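PDB 3SK9: CRISPR-associated endonuclease/helicase Cas3 from Thermus thermophilus HB8, which cuts single-stranded DNA through its metal-dependent N-terminal HD nuclease domain, the part present here, in CRISPR defence against mobile genetic elements, and carries a C-terminal helicase domain. Local coordinates for residues Phe23-Leu26 with Leu27-Met30; His74-Gly77 with Lys78-Pro81; Glu175-Phe178 with Arg179-Ala183. One frame throughout, in Å; residues are numbered along the deposited sequence.

Interaction 1 (Phe23-Leu26 with Leu27-Met30); sequences FHPL and LAHM
The first turn of helix 26-43, which delivers His29, one of the metal-binding residues of the HD domain, is started by Pro25 and flanked by His24, whose imidazole reaches forward to Ala28 and His29. It is a worked example of how the residue just before a helix can back a metal ligand in its first turn. Pro25 occupies the N-cap position. Its carbonyl oxygen accepts a helical bond from His29 N, at 3.2 Å from Pro25 O to His29 N and within the carbonyl plane. The next, Met30 N to Leu26 O, is shorter at 2.9 Å. Pro25 CD also packs against Ala28 CB, 4.2 Å away.

With CG anti to the backbone N (chi1 -168°), the His24 ring swings toward the helix. CE1 then lies 3.8 Å from Ala28 CB, and NE2 lies equally near the CB of His29, the ring meeting both methyl and methylene obliquely. From the plane of this imidazole, at its edge, a water joins the two histidines, 2.8 Å from His24 NE2 and 2.9 Å from His29 ND1. His24 thus acts as a second-shell residue: through the water it reaches ND1 of His29, while His29 NE2 is on the metal-site side and hydrogen-bonded to Asp210. With both ring nitrogens engaged, rotation of the His29 imidazole is probably restricted. Tyr221 meets the His24 ring at an inclined angle.

On another flank of the turn, Leu26 and Met30 make an apolar pair one turn apart. The methionine starts out beside its own backbone N and bends at chi3 (67°), and its sulfur SD rests 4.0 Å from Leu26 CG.

Interaction 2 (His74-Gly77 with Lys78-Pro81); sequences HDLG and KASP
Asp75, a metal ligand and the aspartate of the family's His-Asp signature, is gripped by a lysine only three residues further on, and the ammonium of Lys78 approaches its carboxylate from above the plane. The salt bridge, 2.9 Å from Lys78 NZ to Asp75 OD2, is possible because the two side chains run alongside each other in the same direction. Each has its CG beside the backbone N, and the lysine stays extended through chi2 and chi3 before turning at chi4 (148°). The CE methylene follows the same oxygen, 3.7 Å from Asp75 OD2.

The backbone supplies the short spacing. Lys78 N bonds to Asp75 O at 3.0 Å, and Ala79 N to Leu76 O at 2.9 Å, both three residues apart as in a 3-10 turn. An inverse gamma turn centred on Ala79 then leads the chain away. Leu76 CD1 and Ala79 CB keep a loose apolar contact.

The two carboxylate oxygens of Asp75 have separate duties. OD1 accepts a bond from His74 ND1, 2.8 Å away and tilted from the imidazole plane, and another from His110 NE2; OD2 faces Lys78 and lies close to Asp210 OD1. Lys78 NZ has a second partner in Ser19 OG. The histidine bond and the lysine bridge together hold the carboxylate by both oxygens, and the positive charge next to OD2 would probably ease the gathering of acidic groups from which the divalent metal site is built.

Interaction 3 (Glu175-Phe178 with Arg179-Ala183); sequences EEVF and RRLGA
A salt-bridge network on the last turns of helix 165-181 shows how one glutamate can serve two arginines: Glu176 offers OE1 to Arg179 and OE2 to Arg180. Arg179 NH2 donates to Glu176 OE1 at 2.8 Å, nearly along the C-O direction, with the oxygen at the edge of the guanidinium. Arg180 NH2 makes the shorter bond, 2.6 Å to Glu176 OE2, and it is almost straight (168°). It uses the anti lone pair, which points away from the other oxygen, and Arg180 NE adds a weak second bond to the same atom. Both guanidiniums stand steeply to the carboxylate plane, 74° and 80° from it, so neither is a flat two-pronged pair. Glu176 reaches both by folding at chi2 after leaving with CG anti to N. Arg179 bends at chi3, which lays one face of its guanidinium over Glu175 O and brings NH1 to 3.4 Å from Glu175 CG. Its bridge to Glu175 OE2 is long; the stronger partner of Glu175 is Lys125, through OE1. Arg180 NH2 has a further acceptor in Pro225 O.

The helix ends in a Schellman motif, with Gly182 as the C-prime residue of positive phi. Ala183 N reaches back to Phe178 O at 3.2 Å, across five residues, and Gly182 N bonds to Arg179 O at 3.3 Å. This reversal brings the methyl of Ala183 obliquely to the Phe178 ring, 3.7 Å from Ala183 CB to Phe178 CD1, and Ala69 of helix 60-71 touches both residues. On the inner side of the helix, Val177 CG1 lies 4.3 Å from Leu181 CD2.

Along the chain the three follow in series, each one an unbroken local segment of the largely helical HD domain. Interaction 1 opens helix 26-43, interaction 2 sits in the loop after helix 60-71, and interaction 3 closes helix 165-181. Interactions 1 and 2, with centres about 11 Å apart, meet at the metal site, where His29 NE2 lies 3.1 Å from Asp75 OD2. Interaction 1 also touches interaction 3, about 15 Å away between centres, through Met30 CE and Val177 CG2. Interactions 2 and 3 stay about 7 Å apart at their nearest atoms. Helix 26-43 therefore links the metal-binding core of the nuclease to the neighbouring helix 165-181.

Interaction 1 (Phe23-Leu26 with Leu27-Met30)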
loop_
_atom_site.group_PDB
_atom_site.type_symbol
_atom_site.label_atom_id
_atom_site.label_comp_id
_atom_site.label_asym_id
_atom_site.label_seq_id
_atom_site.Cartn_x
_atom_site.Cartn_y
_atom_site.Cartn_z
ATOM N N PHE A 23 -14.754 -6.361 -11.518
ATOM C CA PHE A 23 -14.027 -5.877 -12.670
ATOM C C PHE A 23 -12.763 -5.069 -12.297
ATOM O O PHE A 23 -12.168 -4.425 -13.165
ATOM C CB PHE A 23 -14.977 -5.033 -13.565
ATOM C CG PHE A 23 -16.171 -5.823 -14.069
ATOM C CD1 PHE A 23 -16.014 -6.729 -15.096
ATOM C CD2 PHE A 23 -17.412 -5.701 -13.462
ATOM C CE1 PHE A 23 -17.079 -7.491 -15.550
ATOM C CE2 PHE A 23 -18.501 -6.448 -13.913
ATOM C CZ PHE A 23 -18.329 -7.338 -14.978
ATOM N N HIS A 24 -12.358 -5.109 -11.013
ATOM C CA HIS A 24 -11.196 -4.309 -10.543
ATOM C C HIS A 24 -10.218 -5.274 -9.869
ATOM O O HIS A 24 -10.447 -5.720 -8.749
ATOM C CB HIS A 24 -11.695 -3.248 -9.555
ATOM C CG HIS A 24 -10.685 -2.183 -9.219
ATOM N ND1 HIS A 24 -9.988 -1.482 -10.179
ATOM C CD2 HIS A 24 -10.338 -1.636 -8.027
ATOM C CE1 HIS A 24 -9.218 -0.581 -9.598
ATOM N NE2 HIS A 24 -9.396 -0.663 -8.284
ATOM N N PRO A 25 -9.184 -5.685 -10.593
ATOM C CA PRO A 25 -8.244 -6.617 -9.977
ATOM C C PRO A 25 -7.569 -5.990 -8.737
ATOM O O PRO A 25 -7.322 -4.770 -8.737
ATOM C CB PRO A 25 -7.193 -6.842 -11.100
ATOM C CG PRO A 25 -7.967 -6.653 -12.396
ATOM C CD PRO A 25 -8.980 -5.540 -12.061
ATOM N N LEU A 26 -7.205 -6.817 -7.765
ATOM C CA LEU A 26 -6.473 -6.354 -6.591
ATOM C C LEU A 26 -5.210 -5.636 -7.074
ATOM O O LEU A 26 -4.855 -4.588 -6.540
ATOM C CB LEU A 26 -6.083 -7.534 -5.714
ATOM C CG LEU A 26 -5.280 -7.186 -4.443
ATOM C CD1 LEU A 26 -5.981 -6.121 -3.630
ATOM C CD2 LEU A 26 -5.121 -8.482 -3.618
ATOM N N LEU A 27 -4.515 -6.177 -8.086
ATOM C CA LEU A 27 -3.252 -5.538 -8.506
ATOM C C LEU A 27 -3.482 -4.103 -9.002
ATOM O O LEU A 27 -2.636 -3.214 -8.780
ATOM C CB LEU A 27 -2.587 -6.343 -9.633
ATOM C CG LEU A 27 -1.301 -5.747 -10.186
ATOM C CD1 LEU A 27 -0.192 -5.641 -9.138
ATOM C CD2 LEU A 27 -0.862 -6.615 -11.389
ATOM N N ALA A 28 -4.615 -3.871 -9.682
ATOM C CA ALA A 28 -4.968 -2.529 -10.145
ATOM C C ALA A 28 -5.134 -1.600 -8.945
ATOM O O ALA A 28 -4.663 -0.457 -8.969
ATOM C CB ALA A 28 -6.236 -2.557 -10.971
ATOM N N HIS A 29 -5.816 -2.072 -7.902
ATOM C CA HIS A 29 -6.010 -1.261 -6.720
ATOM C C HIS A 29 -4.666 -0.983 -6.053
ATOM O O HIS A 29 -4.418 0.115 -5.577
ATOM C CB HIS A 29 -6.944 -1.956 -5.733
ATOM C CG HIS A 29 -7.152 -1.167 -4.479
ATOM N ND1 HIS A 29 -7.810 0.038 -4.463
ATOM C CD2 HIS A 29 -6.755 -1.395 -3.203
ATOM C CE1 HIS A 29 -7.819 0.522 -3.233
ATOM N NE2 HIS A 29 -7.188 -0.330 -2.447
ATOM N N MET A 30 -3.786 -1.974 -6.012
ATOM C CA MET A 30 -2.463 -1.768 -5.361
ATOM C C MET A 30 -1.624 -0.751 -6.136
ATOM O O MET A 30 -0.959 0.130 -5.560
ATOM C CB MET A 30 -1.697 -3.113 -5.224
ATOM C CG MET A 30 -2.280 -4.127 -4.176
ATOM S SD MET A 30 -1.556 -5.814 -4.439
ATOM C CE MET A 30 0.150 -5.514 -4.003
HETATM O O HOH W 1 -8.042 1.458 -6.998
#

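Interaction 2 (His74-Gly77 with Lys78-Pro81)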
loop_
_atom_site.group_PDB
_atom_site.type_symbol
_atom_site.label_atom_id
_atom_site.label_comp_id
_atom_site.label_asym_id
_atom_site.label_seq_id
_atom_site.Cartn_x
_atom_site.Cartn_y
_atom_site.Cartn_z
ATOM N N HIS A 74 -0.880 -2.022 1.049
ATOM C CA HIS A 74 -1.890 -1.909 2.136
ATOM C C HIS A 74 -2.965 -2.998 2.058
ATOM O O HIS A 74 -3.385 -3.514 3.084
ATOM C CB HIS A 74 -2.533 -0.499 2.044
ATOM C CG HIS A 74 -3.520 -0.136 3.126
ATOM N ND1 HIS A 74 -4.878 -0.353 2.994
ATOM C CD2 HIS A 74 -3.358 0.509 4.309
ATOM C CE1 HIS A 74 -5.510 0.148 4.043
ATOM N NE2 HIS A 74 -4.610 0.664 4.866
ATOM N N ASP A 75 -3.446 -3.325 0.856
ATOM C CA ASP A 75 -4.558 -4.293 0.746
ATOM C C ASP A 75 -4.085 -5.657 0.287
ATOM O O ASP A 75 -4.886 -6.448 -0.224
ATOM C CB ASP A 75 -5.679 -3.763 -0.194
ATOM C CG ASP A 75 -6.615 -2.757 0.500
ATOM O OD1 ASP A 75 -6.378 -2.333 1.675
ATOM O OD2 ASP A 75 -7.616 -2.386 -0.146
ATOM N N LEU A 76 -2.802 -5.950 0.472
ATOM C CA LEU A 76 -2.284 -7.256 0.103
ATOM C C LEU A 76 -3.018 -8.391 0.872
ATOM O O LEU A 76 -3.178 -9.520 0.365
ATOM C CB LEU A 76 -0.776 -7.323 0.376
ATOM C CG LEU A 76 -0.171 -8.667 -0.017
ATOM C CD1 LEU A 76 -0.305 -8.835 -1.533
ATOM C CD2 LEU A 76 1.332 -8.742 0.420
ATOM N N GLY A 77 -3.520 -8.069 2.062
ATOM C CA GLY A 77 -4.309 -9.024 2.845
ATOM C C GLY A 77 -5.539 -9.599 2.123
ATOM O O GLY A 77 -6.049 -10.642 2.521
ATOM N N LYS A 78 -6.012 -8.915 1.072
ATOM C CA LYS A 78 -7.169 -9.415 0.281
ATOM C C LYS A 78 -6.824 -10.596 -0.607
ATOM O O LYS A 78 -7.724 -11.253 -1.162
ATOM C CB LYS A 78 -7.785 -8.291 -0.559
ATOM C CG LYS A 78 -8.527 -7.281 0.294
ATOM C CD LYS A 78 -9.342 -6.332 -0.562
ATOM C CE LYS A 78 -9.936 -5.192 0.242
ATOM N NZ LYS A 78 -10.028 -3.958 -0.588
ATOM N N ALA A 79 -5.532 -10.867 -0.737
ATOM C CA ALA A 79 -5.045 -11.963 -1.573
ATOM C C ALA A 79 -5.089 -13.271 -0.770
ATOM O O ALA A 79 -4.064 -13.902 -0.525
ATOM C CB ALA A 79 -3.633 -11.690 -2.049
ATOM N N SER A 80 -6.317 -13.665 -0.448
ATOM C CA SER A 80 -6.606 -14.850 0.350
ATOM C C SER A 80 -8.035 -15.311 -0.001
ATOM O O SER A 80 -8.890 -14.487 -0.307
ATOM C CB SER A 80 -6.535 -14.451 1.825
ATOM O OG SER A 80 -7.085 -15.501 2.637
ATOM N N PRO A 81 -8.318 -16.623 0.083
ATOM C CA PRO A 81 -9.659 -17.081 -0.332
ATOM C C PRO A 81 -10.763 -16.456 0.530
ATOM O O PRO A 81 -11.862 -16.253 0.058
ATOM C CB PRO A 81 -9.631 -18.605 -0.085
ATOM C CG PRO A 81 -8.223 -18.997 0.095
ATOM C CD PRO A 81 -7.389 -17.722 0.380
#

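Interaction 3 (Glu175-Phe178 with Arg179-Ala183)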
loop_
_atom_site.group_PDB
_atom_site.type_symbol
_atom_site.label_atom_id
_atom_site.label_comp_id
_atom_site.label_asym_id
_atom_site.label_seq_id
_atom_site.Cartn_x
_atom_site.Cartn_y
_atom_site.Cartn_z
ATOM N N GLU A 175 6.165 -8.414 -5.783
ATOM C CA GLU A 175 7.231 -8.210 -6.741
ATOM C C GLU A 175 6.732 -7.337 -7.901
ATOM O O GLU A 175 7.442 -6.465 -8.382
ATOM C CB GLU A 175 7.738 -9.592 -7.207
ATOM C CG GLU A 175 9.044 -9.585 -7.885
ATOM C CD GLU A 175 10.176 -9.065 -7.023
ATOM O OE1 GLU A 175 10.197 -9.298 -5.784
ATOM O OE2 GLU A 175 11.047 -8.388 -7.625
ATOM N N GLU A 176 5.495 -7.531 -8.349
ATOM C CA GLU A 176 4.982 -6.722 -9.457
ATOM C C GLU A 176 4.909 -5.208 -9.136
ATOM O O GLU A 176 5.172 -4.390 -9.985
ATOM C CB GLU A 176 3.622 -7.251 -9.889
ATOM C CG GLU A 176 3.044 -6.629 -11.122
ATOM C CD GLU A 176 3.624 -7.175 -12.433
ATOM O OE1 GLU A 176 4.567 -7.995 -12.423
ATOM O OE2 GLU A 176 3.155 -6.770 -13.505
ATOM N N VAL A 177 4.453 -4.872 -7.941
ATOM C CA VAL A 177 4.379 -3.486 -7.507
ATOM C C VAL A 177 5.781 -2.906 -7.370
ATOM O O VAL A 177 6.058 -1.868 -7.936
ATOM C CB VAL A 177 3.629 -3.394 -6.172
ATOM C CG1 VAL A 177 3.686 -1.951 -5.624
ATOM C CG2 VAL A 177 2.147 -3.839 -6.386
ATOM N N PHE A 178 6.680 -3.585 -6.649
ATOM C CA PHE A 178 8.053 -3.056 -6.492
ATOM C C PHE A 178 8.742 -2.853 -7.833
ATOM O O PHE A 178 9.401 -1.832 -8.078
ATOM C CB PHE A 178 8.892 -3.975 -5.601
ATOM C CG PHE A 178 8.736 -3.681 -4.146
ATOM C CD1 PHE A 178 9.772 -3.111 -3.429
ATOM C CD2 PHE A 178 7.523 -3.866 -3.514
ATOM C CE1 PHE A 178 9.617 -2.786 -2.091
ATOM C CE2 PHE A 178 7.363 -3.543 -2.149
ATOM C CZ PHE A 178 8.407 -3.020 -1.446
ATOM N N ARG A 179 8.567 -3.812 -8.724
ATOM C CA ARG A 179 9.169 -3.693 -10.051
ATOM C C ARG A 179 8.585 -2.537 -10.879
ATOM O O ARG A 179 9.322 -1.780 -11.495
ATOM C CB ARG A 179 9.029 -5.005 -10.812
ATOM C CG ARG A 179 9.686 -4.964 -12.199
ATOM C CD ARG A 179 9.723 -6.355 -12.838
ATOM N NE ARG A 179 8.461 -7.088 -12.678
ATOM C CZ ARG A 179 8.306 -8.116 -11.840
ATOM N NH1 ARG A 179 9.325 -8.548 -11.106
ATOM N NH2 ARG A 179 7.145 -8.739 -11.757
ATOM N N ARG A 180 7.262 -2.406 -10.890
ATOM C CA ARG A 180 6.603 -1.314 -11.602
ATOM C C ARG A 180 7.004 0.092 -11.105
ATOM O O ARG A 180 7.090 1.009 -11.905
ATOM C CB ARG A 180 5.063 -1.389 -11.511
ATOM C CG ARG A 180 4.432 -2.579 -12.058
ATOM C CD ARG A 180 4.322 -2.430 -13.515
ATOM N NE ARG A 180 3.533 -3.559 -13.866
ATOM C CZ ARG A 180 2.271 -3.573 -14.273
ATOM N NH1 ARG A 180 1.572 -2.499 -14.654
ATOM N NH2 ARG A 180 1.764 -4.769 -14.385
ATOM N N LEU A 181 7.177 0.246 -9.794
ATOM C CA LEU A 181 7.541 1.530 -9.168
ATOM C C LEU A 181 9.026 1.814 -9.205
ATOM O O LEU A 181 9.453 2.939 -8.926
ATOM C CB LEU A 181 7.133 1.551 -7.690
ATOM C CG LEU A 181 5.703 2.035 -7.428
ATOM C CD1 LEU A 181 5.558 3.540 -7.594
ATOM C CD2 LEU A 181 4.699 1.292 -8.309
ATOM N N GLY A 182 9.822 0.796 -9.517
ATOM C CA GLY A 182 11.270 0.960 -9.569
ATOM C C GLY A 182 11.832 1.203 -8.183
ATOM O O GLY A 182 12.818 1.913 -8.028
ATOM N N ALA A 183 11.201 0.597 -7.171
ATOM C CA ALA A 183 11.577 0.793 -5.768
ATOM C C ALA A 183 12.884 0.098 -5.418
ATOM O O ALA A 183 12.994 -1.093 -5.631
ATOM C CB ALA A 183 10.471 0.253 -4.879
#